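Sqt1 (PDB 4ZOY) probably acts as a dedicated chaperone in ribosome biogenesis, a WD40-repeat protein that captures a nascent ribosomal protein during its translation. Local coordinates at residues A[96-99]-A[103-106]. Numbering follows the deposited sequence.
Sequences TFTL and DFLV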
ATOM      1  N   THR A  96      -1.961  -3.476   9.455  1.00 15.81           N
ATOM      2  CA  THR A  96      -2.049  -2.036   9.561  1.00 14.13           C
ATOM      3  C   THR A  96      -2.171  -1.576  11.011  1.00 15.28           C
ATOM      4  O   THR A  96      -2.780  -2.247  11.846  1.00 17.52           O
ATOM      5  CB  THR A  96      -3.227  -1.490   8.729  1.00 23.52           C
ATOM      6  OG1 THR A  96      -3.114  -0.063   8.610  1.00 22.71           O
ATOM      7  CG2 THR A  96      -4.527  -1.846   9.366  1.00 23.05           C
ATOM      8  N   PHE A  97      -1.521  -0.459  11.306  1.00 15.17           N
ATOM      9  CA  PHE A  97      -1.837   0.323  12.490  1.00 15.51           C
ATOM     10  C   PHE A  97      -2.956   1.265  12.096  1.00 19.87           C
ATOM     11  O   PHE A  97      -2.940   1.814  10.995  1.00 24.25           O
ATOM     12  CB  PHE A  97      -0.629   1.119  12.994  1.00 16.96           C
ATOM     13  CG  PHE A  97       0.426   0.277  13.656  1.00 16.85           C
ATOM     14  CD1 PHE A  97       0.336  -0.035  15.003  1.00 19.97           C
ATOM     15  CD2 PHE A  97       1.519  -0.181  12.939  1.00 17.05           C
ATOM     16  CE1 PHE A  97       1.314  -0.809  15.620  1.00 21.54           C
ATOM     17  CE2 PHE A  97       2.502  -0.959  13.553  1.00 20.08           C
ATOM     18  CZ  PHE A  97       2.395  -1.267  14.891  1.00 22.19           C
ATOM     19  N   THR A  98      -3.924   1.483  12.975  1.00 17.56           N
ATOM     20  CA  THR A  98      -5.011   2.379  12.611  1.00 18.17           C
ATOM     21  C   THR A  98      -4.605   3.848  12.657  1.00 17.19           C
ATOM     22  O   THR A  98      -3.646   4.233  13.326  1.00 18.44           O
ATOM     23  CB  THR A  98      -6.240   2.169  13.511  1.00 18.37           C
ATOM     24  OG1 THR A  98      -5.855   2.242  14.894  1.00 17.99           O
ATOM     25  CG2 THR A  98      -6.876   0.816  13.221  1.00 18.80           C
ATOM     26  N   LEU A  99      -5.335   4.658  11.896  1.00 18.05           N
ATOM     27  CA  LEU A  99      -5.231   6.112  11.942  1.00 18.03           C
ATOM     28  C   LEU A  99      -6.290   6.625  12.913  1.00 16.77           C
ATOM     29  O   LEU A  99      -7.332   5.985  13.076  1.00 19.36           O
ATOM     30  CB  LEU A  99      -5.425   6.705  10.545  1.00 19.11           C
ATOM     31  CG  LEU A  99      -4.338   6.362   9.525  1.00 19.02           C
ATOM     32  CD1 LEU A  99      -4.759   6.820   8.139  1.00 18.36           C
ATOM     33  CD2 LEU A  99      -2.999   6.997   9.925  1.00 19.85           C
ATOM     34  N   ASP A 103      -4.045   3.319  17.579  1.00 19.69           N
ATOM     35  CA  ASP A 103      -4.706   2.720  18.738  1.00 21.75           C
ATOM     36  C   ASP A 103      -4.821   1.208  18.611  1.00 21.65           C
ATOM     37  O   ASP A 103      -4.933   0.488  19.605  1.00 23.46           O
ATOM     38  CB  ASP A 103      -6.106   3.308  18.938  1.00 22.59           C
ATOM     39  CG  ASP A 103      -6.078   4.735  19.428  1.00 26.96           C
ATOM     40  OD1 ASP A 103      -5.172   5.084  20.203  1.00 30.24           O
ATOM     41  OD2 ASP A 103      -6.973   5.505  19.035  1.00 28.53           O
ATOM     42  N   PHE A 104      -4.830   0.725  17.375  1.00 18.00           N
ATOM     43  CA  PHE A 104      -4.953  -0.695  17.129  1.00 17.75           C
ATOM     44  C   PHE A 104      -3.942  -1.145  16.099  1.00 17.62           C
ATOM     45  O   PHE A 104      -3.547  -0.378  15.224  1.00 17.28           O
ATOM     46  CB  PHE A 104      -6.355  -1.061  16.641  1.00 19.46           C
ATOM     47  CG  PHE A 104      -7.444  -0.685  17.595  1.00 18.92           C
ATOM     48  CD1 PHE A 104      -7.847  -1.564  18.585  1.00 26.15           C
ATOM     49  CD2 PHE A 104      -8.067   0.548  17.495  1.00 21.30           C
ATOM     50  CE1 PHE A 104      -8.853  -1.220  19.467  1.00 27.11           C
ATOM     51  CE2 PHE A 104      -9.079   0.902  18.373  1.00 23.14           C
ATOM     52  CZ  PHE A 104      -9.472   0.014  19.363  1.00 23.05           C
ATOM     53  N   LEU A 105      -3.525  -2.394  16.243  1.00 17.91           N
ATOM     54  CA  LEU A 105      -2.755  -3.106  15.236  1.00 16.45           C
ATOM     55  C   LEU A 105      -3.629  -4.234  14.739  1.00 17.64           C
ATOM     56  O   LEU A 105      -4.168  -5.005  15.536  1.00 19.25           O
ATOM     57  CB  LEU A 105      -1.447  -3.652  15.824  1.00 17.95           C
ATOM     58  CG  LEU A 105      -0.634  -4.595  14.935  1.00 19.11           C
ATOM     59  CD1 LEU A 105      -0.165  -3.891  13.668  1.00 18.34           C
ATOM     60  CD2 LEU A 105       0.554  -5.149  15.717  1.00 23.61           C
ATOM     61  N   VAL A 106      -3.776  -4.346  13.427  1.00 15.65           N
ATOM     62  CA  VAL A 106      -4.663  -5.333  12.855  1.00 14.94           C
ATOM     63  C   VAL A 106      -3.907  -6.221  11.877  1.00 17.66           C
ATOM     64  O   VAL A 106      -3.177  -5.726  11.012  1.00 17.53           O
ATOM     65  CB  VAL A 106      -5.855  -4.657  12.140  1.00 17.26           C
ATOM     66  CG1 VAL A 106      -6.868  -5.687  11.724  1.00 19.83           C
ATOM     67  CG2 VAL A 106      -6.505  -3.600  13.052  1.00 16.90           C
TER
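T96 and V106 form an antiparallel hydrogen-bonded pair, T96 N to V106 O at 3.0 Å and V106 N to T96 O at 2.8 Å, while F97 and L105 make the adjoining non-hydrogen-bonded pair. Past the end of the strand the ladder goes on with a side chain in it: T98 N donates to F104 O (2.9 Å), but F104 N is taken up by T98 OG1 (3.1 Å), bent at 144°. A chi1 of 52° turns this hydroxyl back between its own backbone N and carbonyl carbon, at the in-plane edge of the F104 ring, and it also bonds N155 OD1. This is the hairpin of strands 92-97 and 104-109, the first two of a four-stranded WD40 propeller blade, and N155, also bonded to D103 OD2, ties its turn to the next blade. On the sheet face bearing F97 and L105, L105 CD1 sits 3.8 Å above the centre of the F97 ring, 8° off its normal, a CH-pi contact. The H24 ring also meets it, and P25 touches the same side chain; an alanine in place of F97 would probably leave L105 CD1 without its aromatic floor and open a gap toward H24. T96 and V106 lie side by side on the other face, packed against F145.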